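Local structure of putative curved DNA-binding protein (Chaetomium thermophilum var. thermophilum DSM 1495, 4IPA) at residues R166-P171 / W251-G256; E37-E42 / E65-K70; K222-G227 / L273-N278; N161-R166 / S198-V203. The protein probably acts in ribosome biogenesis as an Arx1 protein with a methionine-aminopeptidase-like fold, and may bind DNA. One frame throughout, in Å; residues are numbered along the deposited sequence.

In the fold
From the N terminus, interaction 2 comes first and closes a short loop of its own, pairing helix 23-46 with helix 53-69. Helix 148-167 then opens two contacts. Interaction 4 closes first, on helix 193-205; interaction 1 reaches farther, to strand 250-258, so the two cross. They share Arg166 and touch where Leu164 packs on Val253 and Val255, making helix 148-167 the link between sheet and outer helix. Interaction 3 opens after interaction 4 has closed and crosses interaction 1, carrying the loop after strand 210-220 to strand 273-276 of a smaller sheet. Interactions 2 and 4 lie on opposite sides of the chain's centre, about 31 Å apart between centres.

Interaction 1 (R166-P171 / W251-G256); sequences RLMVPP and WGVEVG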
loop_
_atom_site.group_PDB
_atom_site.type_symbol
_atom_site.label_atom_id
_atom_site.label_comp_id
_atom_site.label_asym_id
_atom_site.label_seq_id
_atom_site.Cartn_x
_atom_site.Cartn_y
_atom_site.Cartn_z
ATOM N N ARG A 166 -1.538 15.292 5.350
ATOM C CA ARG A 166 -1.999 16.576 5.873
ATOM C C ARG A 166 -3.299 17.046 5.219
ATOM O O ARG A 166 -4.120 17.693 5.864
ATOM C CB ARG A 166 -0.899 17.632 5.739
ATOM C CG ARG A 166 0.127 17.544 6.856
ATOM C CD ARG A 166 1.464 18.130 6.455
ATOM N NE ARG A 166 2.437 17.953 7.527
ATOM C CZ ARG A 166 3.192 16.865 7.681
ATOM N NH1 ARG A 166 3.091 15.854 6.821
ATOM N NH2 ARG A 166 4.041 16.787 8.699
ATOM N N LEU A 167 -3.497 16.693 3.949
ATOM C CA LEU A 167 -4.738 17.020 3.255
ATOM C C LEU A 167 -5.888 16.178 3.782
ATOM O O LEU A 167 -7.051 16.425 3.447
ATOM C CB LEU A 167 -4.593 16.817 1.745
ATOM C CG LEU A 167 -3.622 17.795 1.072
ATOM C CD1 LEU A 167 -3.463 17.528 -0.424
ATOM C CD2 LEU A 167 -4.114 19.213 1.310
ATOM N N MET A 168 -5.568 15.184 4.610
ATOM C CA MET A 168 -6.586 14.258 5.096
ATOM C C MET A 168 -7.095 14.602 6.496
ATOM O O MET A 168 -8.110 14.076 6.945
ATOM C CB MET A 168 -6.084 12.809 5.042
ATOM C CG MET A 168 -5.877 12.254 3.623
ATOM S SD MET A 168 -5.375 10.507 3.644
ATOM C CE MET A 168 -6.935 9.669 3.988
ATOM N N VAL A 169 -6.379 15.467 7.194
ATOM C CA VAL A 169 -6.862 15.992 8.457
ATOM C C VAL A 169 -8.155 16.770 8.191
ATOM O O VAL A 169 -8.161 17.703 7.394
ATOM C CB VAL A 169 -5.803 16.891 9.116
ATOM C CG1 VAL A 169 -6.307 17.404 10.475
ATOM C CG2 VAL A 169 -4.517 16.101 9.299
ATOM N N PRO A 170 -9.269 16.341 8.809
ATOM C CA PRO A 170 -10.553 17.043 8.688
ATOM C C PRO A 170 -10.381 18.514 9.053
ATOM O O PRO A 170 -9.676 18.825 10.015
ATOM C CB PRO A 170 -11.429 16.338 9.720
ATOM C CG PRO A 170 -10.887 14.951 9.747
ATOM C CD PRO A 170 -9.393 15.096 9.581
ATOM N N PRO A 171 -10.998 19.411 8.275
ATOM C CA PRO A 171 -10.779 20.852 8.429
ATOM C C PRO A 171 -10.972 21.315 9.868
ATOM O O PRO A 171 -11.983 21.001 10.491
ATOM C CB PRO A 171 -11.851 21.460 7.520
ATOM C CG PRO A 171 -12.048 20.418 6.457
ATOM C CD PRO A 171 -11.947 19.108 7.186
ATOM N N TRP A 251 -7.693 4.448 7.401
ATOM C CA TRP A 251 -7.379 4.449 5.977
ATOM C C TRP A 251 -6.058 3.756 5.636
ATOM O O TRP A 251 -5.070 3.848 6.373
ATOM C CB TRP A 251 -7.277 5.878 5.465
ATOM C CG TRP A 251 -8.555 6.598 5.318
ATOM C CD1 TRP A 251 -9.308 7.147 6.319
ATOM C CD2 TRP A 251 -9.223 6.909 4.089
ATOM N NE1 TRP A 251 -10.416 7.751 5.793
ATOM C CE2 TRP A 251 -10.386 7.635 4.423
ATOM C CE3 TRP A 251 -8.946 6.652 2.734
ATOM C CZ2 TRP A 251 -11.283 8.105 3.460
ATOM C CZ3 TRP A 251 -9.827 7.113 1.774
ATOM C CH2 TRP A 251 -10.991 7.838 2.145
ATOM N N GLY A 252 -6.042 3.091 4.485
ATOM C CA GLY A 252 -4.797 2.669 3.869
ATOM C C GLY A 252 -4.382 3.755 2.886
ATOM O O GLY A 252 -4.930 3.867 1.793
ATOM N N VAL A 253 -3.425 4.583 3.284
ATOM C CA VAL A 253 -3.051 5.727 2.478
ATOM C C VAL A 253 -1.846 5.414 1.591
ATOM O O VAL A 253 -0.759 5.083 2.102
ATOM C CB VAL A 253 -2.702 6.949 3.357
ATOM C CG1 VAL A 253 -2.272 8.127 2.465
ATOM C CG2 VAL A 253 -3.892 7.334 4.270
ATOM N N GLU A 254 -2.048 5.519 0.276
ATOM C CA GLU A 254 -1.001 5.214 -0.699
ATOM C C GLU A 254 -0.655 6.391 -1.596
ATOM O O GLU A 254 -1.542 7.121 -2.079
ATOM C CB GLU A 254 -1.374 4.024 -1.593
ATOM C CG GLU A 254 -0.204 3.584 -2.491
ATOM C CD GLU A 254 -0.516 2.428 -3.433
ATOM O OE1 GLU A 254 -1.480 1.681 -3.183
ATOM O OE2 GLU A 254 0.219 2.268 -4.438
ATOM N N VAL A 255 0.646 6.566 -1.813
ATOM C CA VAL A 255 1.145 7.442 -2.872
ATOM C C VAL A 255 2.151 6.700 -3.739
ATOM O O VAL A 255 2.873 5.820 -3.250
ATOM C CB VAL A 255 1.829 8.708 -2.327
ATOM C CG1 VAL A 255 0.827 9.557 -1.553
ATOM C CG2 VAL A 255 3.052 8.351 -1.468
ATOM N N GLY A 256 2.197 7.069 -5.017
ATOM C CA GLY A 256 3.208 6.555 -5.920
ATOM C C GLY A 256 3.723 7.580 -6.926
ATOM O O GLY A 256 2.978 8.405 -7.467
#
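Met168 lays its terminal methyl over one face of the Trp251 indole. CE sits 3.6 Å from Trp251 CD2 and 3.8 Å from the centroid of the five-membered ring, 21° off the ring normal, which makes this a CH-pi contact; the methyl is displaced toward the rim and also comes close to CG and CE3 of the ring. The bend at the end of the methionine chain (chi3 77°) turns the methyl down onto the indole while leaving the sulphur to face another partner. That partner is Val253: Met168 SD lies 3.6 Å from Val253 CG2, the two side chains meeting tip to tip. Val253 CG2, placed beside its own backbone N, also stands 3.8 Å from Met168 CE, so one thioether touches two residues on the same side of the strand, with Gly252 between them. The example illustrates how the pita-bread fold of the M24 family seals its layers: helix 148-167 lies against an antiparallel sheet, and Met168, near the C-terminal end of that helix, drops a flexible apolar chain onto strand 250-258. Pro245 lines the site as well, touching both Met168 and Trp251. The polar corner of the indole has its own partner, NE1 donating to Asp249 OD2. Replacing Trp251 by alanine removes the indole, which would probably leave the Met168 methyl without its aromatic floor and Asp249 without that N-H, opening a gap next to Met168. Val253 is also covered by Leu164 and Leu165 of the same helix.

Interaction 2 (E37-E42 / E65-K70); sequences EKVLAE and EEELSK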
loop_
_atom_site.group_PDB
_atom_site.type_symbol
_atom_site.label_atom_id
_atom_site.label_comp_id
_atom_site.label_asym_id
_atom_site.label_seq_id
_atom_site.Cartn_x
_atom_site.Cartn_y
_atom_site.Cartn_z
ATOM N N GLU A 37 4.996 -4.334 10.532
ATOM C CA GLU A 37 6.244 -3.584 10.514
ATOM C C GLU A 37 7.444 -4.480 10.805
ATOM O O GLU A 37 8.513 -4.291 10.229
ATOM C CB GLU A 37 6.201 -2.387 11.474
ATOM C CG GLU A 37 5.199 -1.305 11.050
ATOM C CD GLU A 37 5.159 -0.125 12.020
ATOM O OE1 GLU A 37 5.781 -0.219 13.106
ATOM O OE2 GLU A 37 4.514 0.903 11.701
ATOM N N LYS A 38 7.259 -5.458 11.685
ATOM C CA LYS A 38 8.331 -6.403 11.999
ATOM C C LYS A 38 8.631 -7.329 10.813
ATOM O O LYS A 38 9.794 -7.584 10.506
ATOM C CB LYS A 38 8.009 -7.212 13.257
ATOM C CG LYS A 38 8.879 -8.460 13.441
ATOM C CD LYS A 38 8.835 -8.972 14.879
ATOM C CE LYS A 38 9.379 -7.911 15.855
ATOM N NZ LYS A 38 9.365 -8.326 17.301
ATOM N N VAL A 39 7.590 -7.815 10.133
ATOM C CA VAL A 39 7.809 -8.643 8.941
ATOM C C VAL A 39 8.414 -7.812 7.808
ATOM O O VAL A 39 9.247 -8.299 7.039
ATOM C CB VAL A 39 6.525 -9.340 8.442
ATOM C CG1 VAL A 39 6.810 -10.102 7.151
ATOM C CG2 VAL A 39 5.966 -10.292 9.525
ATOM N N LEU A 40 8.005 -6.551 7.725
ATOM C CA LEU A 40 8.524 -5.665 6.689
ATOM C C LEU A 40 10.019 -5.462 6.872
ATOM O O LEU A 40 10.761 -5.370 5.901
ATOM C CB LEU A 40 7.833 -4.308 6.735
ATOM C CG LEU A 40 8.508 -3.229 5.880
ATOM C CD1 LEU A 40 8.309 -3.563 4.397
ATOM C CD2 LEU A 40 7.960 -1.836 6.232
ATOM N N ALA A 41 10.454 -5.372 8.124
ATOM C CA ALA A 41 11.858 -5.116 8.396
ATOM C C ALA A 41 12.683 -6.353 8.065
ATOM O O ALA A 41 13.744 -6.244 7.449
ATOM C CB ALA A 41 12.068 -4.699 9.840
ATOM N N GLU A 42 12.174 -7.522 8.454
ATOM C CA GLU A 42 12.841 -8.786 8.156
ATOM C C GLU A 42 12.882 -9.056 6.668
ATOM O O GLU A 42 13.865 -9.562 6.160
ATOM C CB GLU A 42 12.176 -9.966 8.875
ATOM C CG GLU A 42 12.303 -9.941 10.391
ATOM C CD GLU A 42 13.757 -9.975 10.878
ATOM O OE1 GLU A 42 14.679 -10.165 10.048
ATOM O OE2 GLU A 42 13.978 -9.816 12.101
ATOM N N GLU A 65 3.084 -15.816 9.286
ATOM C CA GLU A 65 2.328 -16.837 9.997
ATOM C C GLU A 65 2.902 -17.120 11.390
ATOM O O GLU A 65 2.149 -17.219 12.356
ATOM C CB GLU A 65 2.195 -18.106 9.166
ATOM C CG GLU A 65 1.367 -17.909 7.912
ATOM C CD GLU A 65 1.076 -19.220 7.193
ATOM O OE1 GLU A 65 1.533 -20.284 7.666
ATOM O OE2 GLU A 65 0.382 -19.188 6.158
ATOM N N GLU A 66 4.224 -17.224 11.502
ATOM C CA GLU A 66 4.852 -17.389 12.814
ATOM C C GLU A 66 4.444 -16.253 13.757
ATOM O O GLU A 66 4.001 -16.497 14.884
ATOM C CB GLU A 66 6.381 -17.434 12.704
ATOM C CG GLU A 66 6.940 -18.606 11.899
ATOM C CD GLU A 66 8.417 -18.417 11.523
ATOM O OE1 GLU A 66 9.067 -17.488 12.057
ATOM O OE2 GLU A 66 8.931 -19.198 10.689
ATOM N N GLU A 67 4.599 -15.014 13.293
ATOM C CA GLU A 67 4.249 -13.852 14.110
ATOM C C GLU A 67 2.794 -13.932 14.520
ATOM O O GLU A 67 2.452 -13.672 15.673
ATOM C CB GLU A 67 4.516 -12.540 13.371
ATOM C CG GLU A 67 5.981 -12.215 13.183
ATOM C CD GLU A 67 6.739 -12.196 14.506
ATOM O OE1 GLU A 67 6.171 -11.753 15.528
ATOM O OE2 GLU A 67 7.901 -12.638 14.528
ATOM N N LEU A 68 1.941 -14.312 13.571
ATOM C CA LEU A 68 0.503 -14.393 13.817
ATOM C C LEU A 68 0.185 -15.441 14.880
ATOM O O LEU A 68 -0.663 -15.227 15.741
ATOM C CB LEU A 68 -0.265 -14.685 12.513
ATOM C CG LEU A 68 -0.473 -13.480 11.587
ATOM C CD1 LEU A 68 -1.056 -13.867 10.256
ATOM C CD2 LEU A 68 -1.367 -12.443 12.270
ATOM N N SER A 69 0.870 -16.575 14.824
ATOM C CA SER A 69 0.584 -17.649 15.771
ATOM C C SER A 69 1.040 -17.282 17.185
ATOM O O SER A 69 0.686 -17.963 18.149
ATOM C CB SER A 69 1.243 -18.961 15.338
ATOM O OG SER A 69 2.630 -18.912 15.598
ATOM N N LYS A 70 1.823 -16.212 17.303
ATOM C CA LYS A 70 2.321 -15.775 18.601
ATOM C C LYS A 70 1.403 -14.786 19.315
ATOM O O LYS A 70 1.707 -14.365 20.428
ATOM C CB LYS A 70 3.727 -15.190 18.465
ATOM C CG LYS A 70 4.761 -16.220 18.013
ATOM C CD LYS A 70 6.203 -15.758 18.235
ATOM C CE LYS A 70 6.602 -14.609 17.322
ATOM N NZ LYS A 70 8.058 -14.689 16.972
#
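Glu67 meets two neighbours on the facing helix, Val39 and Lys38, through carbon-rich van der Waals contacts. Its CG comes within 4.1 Å of Val39 CG2, the two side chains sliding past each other in opposite directions, and here the backbones are nearest, with 8.2 Å between Val39 CA and Glu67 CA. Farther out, the lysine crosses the glutamate at about a right angle, bringing Lys38 CD to 3.8 Å from Glu67 OE2. The glutamate chain folds at its second torsion (chi2 -56°), which brings the carboxylate across Lys38 CD.

The charged interactions are looser across the helices than within one of them. Lys38 NZ stops 5.0 Å from Glu67 OE1, too far for a salt bridge. The one salt bridge within these segments is local: Lys70 NZ donates to Glu67 OE2 at 3.2 Å, approaching from above the carboxylate plane, 46° out of it. With alanine at Glu67 the carboxylate is gone, and the Lys70 ammonium would probably be left without its mate and the Val39 methyl without cover.

Inward, Val39 rests on Leu120 of strand 115-124, placing this helix pair on the outside of the sheet. The chemistry is therefore that of an amphipathic helix pair, apolar toward the sheet and charged toward the surface, in which one carboxylate with two ammonium groups nearby, only that of Lys70 in a salt bridge, is likely to be kept ionised.

Interaction 3 (K222-G227 / L273-N278); sequences KNEIEG and LHRRTN
Arg275 grips Glu226 side-on: NE and NH2 both donate to the single oxygen OE1, each at 2.8 Å from it. The bonds are bent, with angles at hydrogen of 139° for NE and 138° for NH2, because one acceptor has to serve two N-H groups, and the carboxylate stands almost upright on the guanidinium plane. Glu224 adds charge from another direction. Its OE2 lies over one face of the guanidinium, 4.0 Å from Arg275 NH2, where no N-H points at it. Beside the aliphatic part of the arginine, Ile225 CD1 packs 4.0 Å from Arg275 CD.

A second shell positions these groups. Arg275 CG stands between its backbone N and carbonyl carbon (chi1 83°), from where the extended chain carries the guanidinium to Glu226. Glu224 OE2 accepts from the backbone N of Glu226 at 2.9 Å, folding the loop so that both acids serve one arginine. The other carboxylate oxygen, Glu226 OE2, is bonded to Tyr331 OH, while Ile225 is backed by Phe302, Pro303 and Ile130.

In this pita-bread fold a buried arginine in a side-on salt bridge thus joins the loop linking strands 210-220 and 230-232 to strand 273-276 of a small antiparallel sheet.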
loop_
_atom_site.group_PDB
_atom_site.type_symbol
_atom_site.label_atom_id
_atom_site.label_comp_id
_atom_site.label_asym_id
_atom_site.label_seq_id
_atom_site.Cartn_x
_atom_site.Cartn_y
_atom_site.Cartn_z
ATOM N N LYS A 222 -13.918 -3.446 9.342
ATOM C CA LYS A 222 -13.832 -4.842 9.729
ATOM C C LYS A 222 -13.961 -5.701 8.476
ATOM O O LYS A 222 -14.905 -5.535 7.713
ATOM C CB LYS A 222 -14.915 -5.213 10.750
ATOM C CG LYS A 222 -14.544 -6.444 11.550
ATOM C CD LYS A 222 -15.689 -6.988 12.391
ATOM C CE LYS A 222 -15.207 -8.188 13.194
ATOM N NZ LYS A 222 -16.320 -9.111 13.565
ATOM N N ASN A 223 -12.995 -6.594 8.263
ATOM C CA ASN A 223 -12.972 -7.443 7.083
ATOM C C ASN A 223 -13.009 -6.656 5.783
ATOM O O ASN A 223 -13.524 -7.147 4.783
ATOM C CB ASN A 223 -14.163 -8.406 7.102
ATOM C CG ASN A 223 -14.066 -9.423 8.207
ATOM O OD1 ASN A 223 -13.018 -10.059 8.401
ATOM N ND2 ASN A 223 -15.155 -9.582 8.954
ATOM N N GLU A 224 -12.486 -5.435 5.775
ATOM C CA GLU A 224 -12.516 -4.663 4.529
ATOM C C GLU A 224 -11.289 -3.773 4.333
ATOM O O GLU A 224 -10.999 -2.891 5.157
ATOM C CB GLU A 224 -13.805 -3.827 4.447
ATOM C CG GLU A 224 -13.952 -3.017 3.163
ATOM C CD GLU A 224 -14.143 -3.890 1.934
ATOM O OE1 GLU A 224 -15.321 -4.130 1.565
ATOM O OE2 GLU A 224 -13.123 -4.341 1.343
ATOM N N ILE A 225 -10.571 -3.991 3.236
ATOM C CA ILE A 225 -9.468 -3.090 2.892
ATOM C C ILE A 225 -9.759 -2.251 1.650
ATOM O O ILE A 225 -8.896 -1.538 1.162
ATOM C CB ILE A 225 -8.094 -3.815 2.817
ATOM C CG1 ILE A 225 -8.188 -5.113 2.004
ATOM C CG2 ILE A 225 -7.584 -4.115 4.231
ATOM C CD1 ILE A 225 -8.644 -4.916 0.542
ATOM N N GLU A 226 -10.991 -2.332 1.158
ATOM C CA GLU A 226 -11.455 -1.464 0.077
ATOM C C GLU A 226 -12.835 -0.933 0.402
ATOM O O GLU A 226 -13.810 -1.285 -0.265
ATOM C CB GLU A 226 -11.471 -2.205 -1.259
ATOM C CG GLU A 226 -10.083 -2.442 -1.814
ATOM C CD GLU A 226 -10.067 -3.291 -3.070
ATOM O OE1 GLU A 226 -11.055 -4.009 -3.326
ATOM O OE2 GLU A 226 -9.051 -3.242 -3.792
ATOM N N GLY A 227 -12.895 -0.081 1.431
ATOM C CA GLY A 227 -14.142 0.392 2.029
ATOM C C GLY A 227 -14.971 1.377 1.222
ATOM O O GLY A 227 -14.756 1.550 0.026
ATOM N N LEU A 273 -2.183 -11.950 -7.626
ATOM C CA LEU A 273 -2.796 -11.240 -6.508
ATOM C C LEU A 273 -4.309 -11.126 -6.690
ATOM O O LEU A 273 -4.777 -10.638 -7.708
ATOM C CB LEU A 273 -2.168 -9.853 -6.366
ATOM C CG LEU A 273 -2.610 -9.006 -5.172
ATOM C CD1 LEU A 273 -2.086 -9.638 -3.885
ATOM C CD2 LEU A 273 -2.088 -7.586 -5.320
ATOM N N HIS A 274 -5.072 -11.591 -5.705
ATOM C CA HIS A 274 -6.535 -11.623 -5.799
ATOM C C HIS A 274 -7.160 -11.407 -4.416
ATOM O O HIS A 274 -6.467 -11.402 -3.407
ATOM C CB HIS A 274 -7.036 -12.993 -6.312
ATOM C CG HIS A 274 -6.450 -13.427 -7.623
ATOM N ND1 HIS A 274 -7.216 -13.580 -8.763
ATOM C CD2 HIS A 274 -5.190 -13.788 -7.958
ATOM C CE1 HIS A 274 -6.442 -13.993 -9.753
ATOM N NE2 HIS A 274 -5.211 -14.117 -9.298
ATOM N N ARG A 275 -8.477 -11.244 -4.374
ATOM C CA ARG A 275 -9.210 -11.285 -3.111
ATOM C C ARG A 275 -10.656 -11.708 -3.346
ATOM O O ARG A 275 -11.229 -11.434 -4.399
ATOM C CB ARG A 275 -9.150 -9.936 -2.378
ATOM C CG ARG A 275 -10.163 -8.912 -2.839
ATOM C CD ARG A 275 -10.140 -7.700 -1.916
ATOM N NE ARG A 275 -11.080 -6.675 -2.349
ATOM C CZ ARG A 275 -12.362 -6.629 -1.984
ATOM N NH1 ARG A 275 -12.869 -7.549 -1.173
ATOM N NH2 ARG A 275 -13.143 -5.661 -2.437
ATOM N N ARG A 276 -11.234 -12.384 -2.359
ATOM C CA ARG A 276 -12.649 -12.746 -2.405
ATOM C C ARG A 276 -13.515 -11.509 -2.329
ATOM O O ARG A 276 -13.225 -10.622 -1.539
ATOM C CB ARG A 276 -13.002 -13.635 -1.220
ATOM C CG ARG A 276 -13.320 -15.058 -1.584
ATOM C CD ARG A 276 -13.631 -15.879 -0.340
ATOM N NE ARG A 276 -15.026 -15.729 0.036
ATOM C CZ ARG A 276 -15.450 -15.092 1.118
ATOM N NH1 ARG A 276 -14.580 -14.551 1.965
ATOM N NH2 ARG A 276 -16.751 -15.010 1.354
ATOM N N THR A 277 -14.564 -11.444 -3.152
ATOM C CA THR A 277 -15.591 -10.403 -3.029
ATOM C C THR A 277 -16.840 -10.968 -2.363
ATOM O O THR A 277 -16.914 -12.163 -2.069
ATOM C CB THR A 277 -16.036 -9.845 -4.394
ATOM O OG1 THR A 277 -16.740 -10.860 -5.121
ATOM C CG2 THR A 277 -14.843 -9.355 -5.214
ATOM N N ASN A 278 -17.838 -10.119 -2.156
ATOM C CA ASN A 278 -19.090 -10.575 -1.549
ATOM C C ASN A 278 -20.181 -11.001 -2.550
ATOM O O ASN A 278 -21.298 -11.328 -2.148
ATOM C CB ASN A 278 -19.625 -9.554 -0.528
ATOM C CG ASN A 278 -18.832 -9.562 0.783
ATOM O OD1 ASN A 278 -18.308 -8.532 1.214
ATOM N ND2 ASN A 278 -18.740 -10.726 1.417
HETATM O O HOH W 1 -16.278 -7.718 3.847
#

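Interaction 4 (N161-R166 / S198-V203); sequences NEVLLR and SLLEKV
Leu200 puts its two methyls against neighbouring residues of helix 148-167. CD1 lies 3.8 Å from Val163 CG1 and 3.9 Å from Leu164 N, and CD2 sits 4.0 Å from Leu164 CB. Its first torsion of -97°, well away from a staggered value, carries the isobutyl group in toward the partner helix although the side chain sets out along the flank. One turn on, Val203 CG2 meets Val163 CG2 at 3.8 Å, so Val163 uses one methyl for each of two partners. Here the packing is close, and apolar among the side chains; the axes of segments 161-166 and 198-203 pass 9.8 Å apart, at 160° between their N-to-C directions.

The outward side of each helix is polar. On helix 148-167, one nitrogen of Arg166 is shared: NH1 donates to Glu162 O, at 2.9 Å and in the guanidinium plane, and to Glu162 OE1 at 2.8 Å. This salt bridge of residues a turn apart, partly exposed, pins the arginine along its own helix; Gln387 O and Arg358 hold the pair from outside. Glu201 looks outward from the second helix.

Beneath, Leu164 rests on Val255 of strand 250-258, whereas Val203 leans on Ile381 of helix 379-386. Helix 148-167 is thus the inner layer against the sheet, with helix 193-205 packed along its flank and helix 379-386 adjoining both.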
loop_
_atom_site.group_PDB
_atom_site.type_symbol
_atom_site.label_atom_id
_atom_site.label_comp_id
_atom_site.label_asym_id
_atom_site.label_seq_id
_atom_site.Cartn_x
_atom_site.Cartn_y
_atom_site.Cartn_z
ATOM N N ASN A 161 3.601 11.994 0.053
ATOM C CA ASN A 161 2.992 11.306 1.189
ATOM C C ASN A 161 2.720 12.253 2.367
ATOM O O ASN A 161 1.632 12.237 2.954
ATOM C CB ASN A 161 3.855 10.122 1.631
ATOM C CG ASN A 161 3.150 9.222 2.622
ATOM O OD1 ASN A 161 1.991 8.865 2.429
ATOM N ND2 ASN A 161 3.844 8.859 3.707
ATOM N N GLU A 162 3.705 13.085 2.694
ATOM C CA GLU A 162 3.562 14.080 3.754
ATOM C C GLU A 162 2.446 15.079 3.454
ATOM O O GLU A 162 1.703 15.469 4.351
ATOM C CB GLU A 162 4.879 14.835 3.982
ATOM C CG GLU A 162 6.000 13.956 4.524
ATOM C CD GLU A 162 5.659 13.328 5.871
ATOM O OE1 GLU A 162 5.271 14.076 6.792
ATOM O OE2 GLU A 162 5.776 12.089 6.011
ATOM N N VAL A 163 2.344 15.501 2.200
ATOM C CA VAL A 163 1.276 16.400 1.790
ATOM C C VAL A 163 -0.092 15.708 1.843
ATOM O O VAL A 163 -1.025 16.235 2.441
ATOM C CB VAL A 163 1.522 17.000 0.392
ATOM C CG1 VAL A 163 0.303 17.833 -0.065
ATOM C CG2 VAL A 163 2.772 17.852 0.422
ATOM N N LEU A 164 -0.210 14.534 1.231
ATOM C CA LEU A 164 -1.470 13.775 1.260
ATOM C C LEU A 164 -2.003 13.568 2.685
ATOM O O LEU A 164 -3.173 13.821 2.965
ATOM C CB LEU A 164 -1.308 12.413 0.569
ATOM C CG LEU A 164 -2.548 11.523 0.596
ATOM C CD1 LEU A 164 -3.778 12.326 0.156
ATOM C CD2 LEU A 164 -2.371 10.253 -0.272
ATOM N N LEU A 165 -1.145 13.101 3.582
ATOM C CA LEU A 165 -1.550 12.877 4.967
ATOM C C LEU A 165 -2.151 14.140 5.621
ATOM O O LEU A 165 -3.148 14.059 6.349
ATOM C CB LEU A 165 -0.374 12.333 5.789
ATOM C CG LEU A 165 0.075 10.899 5.452
ATOM C CD1 LEU A 165 1.325 10.474 6.256
ATOM C CD2 LEU A 165 -1.067 9.898 5.656
ATOM N N ARG A 166 -1.538 15.292 5.350
ATOM C CA ARG A 166 -1.999 16.576 5.873
ATOM C C ARG A 166 -3.299 17.046 5.219
ATOM O O ARG A 166 -4.120 17.693 5.864
ATOM C CB ARG A 166 -0.899 17.632 5.739
ATOM C CG ARG A 166 0.127 17.544 6.856
ATOM C CD ARG A 166 1.464 18.130 6.455
ATOM N NE ARG A 166 2.437 17.953 7.527
ATOM C CZ ARG A 166 3.192 16.865 7.681
ATOM N NH1 ARG A 166 3.091 15.854 6.821
ATOM N NH2 ARG A 166 4.041 16.787 8.699
ATOM N N SER A 198 -4.114 17.801 -7.932
ATOM C CA SER A 198 -3.263 18.845 -8.508
ATOM C C SER A 198 -2.126 19.237 -7.561
ATOM O O SER A 198 -0.999 19.462 -7.998
ATOM C CB SER A 198 -4.077 20.070 -8.935
ATOM O OG SER A 198 -4.619 20.732 -7.810
ATOM N N LEU A 199 -2.415 19.302 -6.265
ATOM C CA LEU A 199 -1.363 19.561 -5.282
ATOM C C LEU A 199 -0.283 18.454 -5.287
ATOM O O LEU A 199 0.915 18.742 -5.376
ATOM C CB LEU A 199 -1.953 19.754 -3.880
ATOM C CG LEU A 199 -2.746 21.049 -3.628
ATOM C CD1 LEU A 199 -3.585 20.937 -2.363
ATOM C CD2 LEU A 199 -1.847 22.285 -3.560
ATOM N N LEU A 200 -0.694 17.190 -5.216
ATOM C CA LEU A 200 0.291 16.113 -5.260
ATOM C C LEU A 200 1.073 16.111 -6.581
ATOM O O LEU A 200 2.262 15.795 -6.599
ATOM C CB LEU A 200 -0.353 14.746 -4.996
ATOM C CG LEU A 200 -0.219 14.273 -3.544
ATOM C CD1 LEU A 200 -0.866 15.288 -2.571
ATOM C CD2 LEU A 200 -0.812 12.887 -3.376
ATOM N N GLU A 201 0.409 16.472 -7.676
ATOM C CA GLU A 201 1.088 16.555 -8.965
ATOM C C GLU A 201 2.128 17.652 -8.929
ATOM O O GLU A 201 3.204 17.519 -9.509
ATOM C CB GLU A 201 0.102 16.818 -10.106
ATOM C CG GLU A 201 -0.722 15.620 -10.501
ATOM C CD GLU A 201 -1.774 15.966 -11.536
ATOM O OE1 GLU A 201 -1.987 17.173 -11.777
ATOM O OE2 GLU A 201 -2.391 15.037 -12.108
ATOM N N LYS A 202 1.785 18.739 -8.247
ATOM C CA LYS A 202 2.685 19.864 -8.058
ATOM C C LYS A 202 3.915 19.382 -7.306
ATOM O O LYS A 202 5.023 19.773 -7.621
ATOM C CB LYS A 202 1.975 20.929 -7.224
ATOM C CG LYS A 202 2.147 22.385 -7.637
ATOM C CD LYS A 202 0.908 23.175 -7.149
ATOM C CE LYS A 202 1.155 24.673 -7.030
ATOM N NZ LYS A 202 0.105 25.375 -6.205
ATOM N N VAL A 203 3.709 18.547 -6.288
ATOM C CA VAL A 203 4.819 18.056 -5.476
ATOM C C VAL A 203 5.786 17.218 -6.312
ATOM O O VAL A 203 7.001 17.410 -6.257
ATOM C CB VAL A 203 4.326 17.218 -4.285
ATOM C CG1 VAL A 203 5.512 16.592 -3.564
ATOM C CG2 VAL A 203 3.470 18.075 -3.325
#